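Local atomic coordinates of protein DltD (Streptococcus thermophilus LMG 18311, PDB entry 7DXM), a protein that probably takes part in the D-alanylation of lipoteichoic acid as the terminal O-acyl-transfer protein of the dlt operon, at the bacterial cell membrane. Residues S128-N133 with S157-V162; S264-Q269 with G386-P391. All coordinates share one frame; numbering follows the deposited sequence.

Contact 1. Residues S128-N133 with S157-V162; sequences SFLSQN and SQLSKV
A single methyl, CD2 of Leu130, carries much of this sparse contact between two short helices, meeting three residues of 157-162 while the backbones stay well apart: the nearest CA atoms, those of Leu130 and Leu159, are 7.7 Å from each other. The closest of its three neighbours is Val162, whose CG2 lies 3.8 Å from Leu130 CD2. CD2 of Leu159 stands 4.3 Å from Leu130 CD2, and CB of Gln158 is a little farther off. Leu130 and Val162 both point their CB toward the opposite helix and meet methyl to methyl at an oblique angle. In Leu130, CG lies beside the backbone N and opposite the carbonyl carbon (chi1 -67°), which carries the branched end, with CD2, across the gap.

Phe129, the preceding residue, reaches the same helix with the rim of its ring. Its CE2 is 4.0 Å from Leu159 CD2, and that methyl sits near the ring plane, at the edge and not over a face; the two side chains cross at about a right angle. Leu159 CD2 is thus shared by Phe129 and Leu130. Gln158 offers only its CB, since its amide end leads away toward helix 170-194, where NE2 makes a weak hydrogen bond to Asp172. Lys161, about one turn on along helix 156-163, forms a salt bridge with the same aspartate, which lies outside both segments.

Helix 137-149 adds Ala142 against Phe129 and Ala143 and Ile146 against Leu159, while Ile176 of helix 170-194 touches Leu130. Between the two segments the join is wholly apolar, consistent with dispersion and the burial of hydrocarbon holding the helices together, and the polar pairing of helix 156-163 being left to its flanks.

Contact 2. Residues S264-Q269 with G386-P391; sequences SYEVSQ and GYTGTP
Glu266 and Val267 meet Gly386 and Thr388 in a surface contact between two irregular loops, one leading into helix 270-283 and the other leaving the short helix 382-386 near the C-terminus. The backbones come close at one end, with the CA atoms of Val267 and Gly386 4.9 Å apart. Here the side chain of Val267 lies against the glycine main chain: CG1 is 3.5 Å from Gly386 CA, and CG2 is near Gly386 O. With CG1 anti to the backbone N (chi1 -162°) and CG2 beside that N, both methyls reach the glycine.

Farther along, Glu266 and Thr388 each point CB toward the other loop, and their side chains cross at about a right angle. The Thr388 methyl CG2 lies 3.9 Å from Glu266 CB and also close to the carboxylate oxygen OE2; the methyl thus touches the glutamate chain at both its CB and its carboxylate end.

A third element ties the loops together. Lys316 NZ, on helix 307-322, is hydrogen-bonded to Glu266 O and to Tyr387 O; one lysine NZ thus bridges a carbonyl oxygen of each loop. Within the loops, Glu266 N gives a 3.0 Å hydrogen bond to Ser264 OG, and Tyr387 OH bonds Thr390 O at 2.6 Å from above the carbonyl plane. The former defines an ST turn, and Ser268 OG next caps Glu270 N: an ST turn followed by a side-chain cap leads into helix 270-283, and the C-terminal loop rests on Glu266 and Val267 between them.

In the fold
Contact 1 closes before contact 2 opens along the chain; their centres lie 29 Å apart and their nearest atoms about 14 Å, without touching. Both are peripheral, 24 and 20 Å from the centre of the chain, and neither uses a strand of the parallel five-stranded sheet, whose order 2-1-3-4-5 fits the SGNH-hydrolase clan. Contact 1 joins helices 123-131 and 156-163, in the helical region between strands 97-101 and 287-292. Contact 2 brings the tail after helix 382-386 back to the loop before helix 270-283. Helix 137-149 approaches both: it packs on contact 1, and its Glu148 is hydrogen-bonded to Gln269 of contact 2. Both contacts thus join parts around the sheet.

Contact 1. Residues S128-N133 with S157-V162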
# COMPACT_ATOMS: atom_id res chain seq x y z
N SER A 128 15.00 12.66 6.00
CA SER A 128 15.13 12.38 4.58
C SER A 128 14.32 13.38 3.78
O SER A 128 14.83 13.99 2.83
CB SER A 128 14.69 10.95 4.27
OG SER A 128 15.57 10.01 4.87
N PHE A 129 13.05 13.53 4.15
CA PHE A 129 12.14 14.43 3.44
C PHE A 129 12.65 15.86 3.31
O PHE A 129 12.61 16.44 2.23
CB PHE A 129 10.77 14.43 4.13
CG PHE A 129 9.84 15.49 3.61
CD1 PHE A 129 9.43 15.49 2.29
CD2 PHE A 129 9.37 16.49 4.45
CE1 PHE A 129 8.57 16.46 1.81
CE2 PHE A 129 8.51 17.46 3.98
CZ PHE A 129 8.11 17.45 2.65
N LEU A 130 13.13 16.42 4.41
CA LEU A 130 13.62 17.80 4.42
C LEU A 130 14.95 17.89 3.68
O LEU A 130 15.24 18.90 3.04
CB LEU A 130 13.74 18.30 5.86
CG LEU A 130 12.42 18.48 6.63
CD1 LEU A 130 12.61 18.55 8.14
CD2 LEU A 130 11.66 19.70 6.13
N SER A 131 15.74 16.82 3.72
CA SER A 131 17.02 16.83 3.04
C SER A 131 16.86 17.05 1.53
O SER A 131 17.65 17.76 0.91
CB SER A 131 17.76 15.53 3.35
OG SER A 131 18.63 15.74 4.46
N GLN A 132 15.81 16.52 0.93
CA GLN A 132 15.60 16.75 -0.48
C GLN A 132 14.84 18.05 -0.60
O GLN A 132 13.64 18.05 -0.74
CB GLN A 132 14.79 15.63 -1.11
CG GLN A 132 15.29 14.24 -0.84
CD GLN A 132 16.59 13.95 -1.54
OE1 GLN A 132 17.64 13.92 -0.92
NE2 GLN A 132 16.52 13.71 -2.83
N ASN A 133 15.53 19.17 -0.53
CA ASN A 133 14.86 20.45 -0.59
C ASN A 133 14.65 20.95 -1.98
O ASN A 133 15.59 21.30 -2.65
CB ASN A 133 15.65 21.50 0.14
CG ASN A 133 17.11 21.34 -0.08
OD1 ASN A 133 17.52 20.75 -1.07
ND2 ASN A 133 17.90 21.82 0.85
N SER A 157 10.04 24.50 12.70
CA SER A 157 10.25 25.73 11.94
C SER A 157 10.52 25.40 10.48
O SER A 157 9.87 25.95 9.58
CB SER A 157 11.39 26.56 12.53
OG SER A 157 12.57 26.35 11.78
N GLN A 158 11.43 24.45 10.25
CA GLN A 158 11.77 24.06 8.88
C GLN A 158 10.54 23.56 8.14
O GLN A 158 10.34 23.89 6.97
CB GLN A 158 12.85 23.00 8.90
CG GLN A 158 14.18 23.50 9.39
CD GLN A 158 14.24 23.58 10.89
OE1 GLN A 158 13.26 23.31 11.59
NE2 GLN A 158 15.40 23.97 11.41
N LEU A 159 9.73 22.73 8.79
CA LEU A 159 8.51 22.26 8.14
C LEU A 159 7.58 23.41 7.80
O LEU A 159 6.87 23.36 6.79
CB LEU A 159 7.79 21.27 9.04
CG LEU A 159 8.17 19.84 8.74
CD1 LEU A 159 7.68 18.98 9.90
CD2 LEU A 159 7.61 19.37 7.38
N SER A 160 7.56 24.46 8.62
CA SER A 160 6.72 25.61 8.31
C SER A 160 7.28 26.40 7.12
O SER A 160 6.51 26.87 6.26
CB SER A 160 6.58 26.48 9.56
OG SER A 160 6.02 25.73 10.62
N LYS A 161 8.61 26.51 7.04
CA LYS A 161 9.25 27.16 5.90
C LYS A 161 8.98 26.37 4.62
O LYS A 161 8.67 26.95 3.57
CB LYS A 161 10.75 27.28 6.13
CG LYS A 161 11.19 28.49 6.90
CD LYS A 161 12.71 28.60 6.84
CE LYS A 161 13.24 29.76 7.67
NZ LYS A 161 14.73 29.72 7.82
N VAL A 162 9.12 25.05 4.68
CA VAL A 162 8.82 24.24 3.51
C VAL A 162 7.33 24.33 3.16
O VAL A 162 6.97 24.37 1.98
CB VAL A 162 9.28 22.79 3.75
CG1 VAL A 162 8.93 21.89 2.55
CG2 VAL A 162 10.77 22.80 4.03

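Contact 2. Residues S264-Q269 with G386-P391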
# COMPACT_ATOMS: atom_id res chain seq x y z
N SER A 264 -19.27 7.50 2.20
CA SER A 264 -18.69 7.76 0.89
C SER A 264 -17.16 7.77 0.97
O SER A 264 -16.57 8.04 2.03
CB SER A 264 -19.20 9.08 0.33
OG SER A 264 -18.39 9.54 -0.73
N TYR A 265 -16.51 7.46 -0.16
CA TYR A 265 -15.06 7.58 -0.32
C TYR A 265 -14.67 8.63 -1.36
O TYR A 265 -13.53 8.63 -1.86
CB TYR A 265 -14.46 6.23 -0.70
CG TYR A 265 -14.77 5.14 0.27
CD1 TYR A 265 -14.41 5.27 1.60
CD2 TYR A 265 -15.40 3.97 -0.13
CE1 TYR A 265 -14.67 4.25 2.51
CE2 TYR A 265 -15.66 2.95 0.78
CZ TYR A 265 -15.29 3.10 2.11
OH TYR A 265 -15.51 2.13 3.05
N GLU A 266 -15.61 9.52 -1.72
CA GLU A 266 -15.43 10.44 -2.84
C GLU A 266 -14.75 11.73 -2.45
O GLU A 266 -14.18 12.41 -3.31
CB GLU A 266 -16.77 10.78 -3.46
CG GLU A 266 -17.35 9.71 -4.35
CD GLU A 266 -18.55 10.21 -5.16
OE1 GLU A 266 -19.57 9.49 -5.18
OE2 GLU A 266 -18.46 11.32 -5.75
N VAL A 267 -14.81 12.11 -1.17
CA VAL A 267 -14.07 13.26 -0.67
C VAL A 267 -13.06 12.76 0.35
O VAL A 267 -13.43 12.05 1.31
CB VAL A 267 -15.00 14.31 -0.05
CG1 VAL A 267 -14.29 15.63 0.04
CG2 VAL A 267 -16.26 14.42 -0.87
N SER A 268 -11.79 13.09 0.13
CA SER A 268 -10.74 12.68 1.04
C SER A 268 -9.48 13.49 0.77
O SER A 268 -9.19 13.85 -0.37
CB SER A 268 -10.43 11.20 0.87
OG SER A 268 -9.53 10.81 1.89
N GLN A 269 -8.73 13.77 1.84
CA GLN A 269 -7.40 14.34 1.64
C GLN A 269 -6.44 13.31 1.06
O GLN A 269 -5.37 13.68 0.55
CB GLN A 269 -6.85 14.88 2.96
CG GLN A 269 -7.29 16.30 3.30
CD GLN A 269 -6.58 16.83 4.54
OE1 GLN A 269 -6.84 16.37 5.67
NE2 GLN A 269 -5.67 17.79 4.32
N GLY A 386 -12.18 17.80 -2.74
CA GLY A 386 -13.63 17.74 -2.61
C GLY A 386 -14.42 17.49 -3.89
O GLY A 386 -15.63 17.23 -3.82
N TYR A 387 -13.75 17.55 -5.05
CA TYR A 387 -14.43 17.49 -6.34
C TYR A 387 -15.23 16.20 -6.50
O TYR A 387 -14.74 15.11 -6.19
CB TYR A 387 -13.41 17.65 -7.48
CG TYR A 387 -14.07 17.73 -8.85
CD1 TYR A 387 -14.50 16.59 -9.51
CD2 TYR A 387 -14.26 18.96 -9.48
CE1 TYR A 387 -15.12 16.66 -10.74
CE2 TYR A 387 -14.89 19.05 -10.72
CZ TYR A 387 -15.33 17.88 -11.33
OH TYR A 387 -15.95 17.90 -12.56
N THR A 388 -16.47 16.31 -7.01
CA THR A 388 -17.35 15.16 -7.18
C THR A 388 -18.15 15.18 -8.48
O THR A 388 -19.02 14.31 -8.67
CB THR A 388 -18.31 15.05 -5.99
OG1 THR A 388 -18.70 16.36 -5.56
CG2 THR A 388 -17.62 14.31 -4.87
N GLY A 389 -17.90 16.15 -9.35
CA GLY A 389 -18.48 16.10 -10.67
C GLY A 389 -17.75 15.08 -11.52
O GLY A 389 -17.06 14.19 -11.03
N THR A 390 -17.91 15.22 -12.81
CA THR A 390 -17.26 14.30 -13.73
C THR A 390 -15.75 14.54 -13.68
O THR A 390 -15.30 15.69 -13.79
CB THR A 390 -17.81 14.43 -15.16
OG1 THR A 390 -17.37 13.33 -15.97
CG2 THR A 390 -17.44 15.74 -15.84
N PRO A 391 -14.95 13.50 -13.44
CA PRO A 391 -13.48 13.67 -13.32
C PRO A 391 -12.84 14.31 -14.55
O PRO A 391 -11.87 15.07 -14.40
CB PRO A 391 -13.01 12.23 -13.10
CG PRO A 391 -14.20 11.55 -12.37
CD PRO A 391 -15.41 12.16 -13.03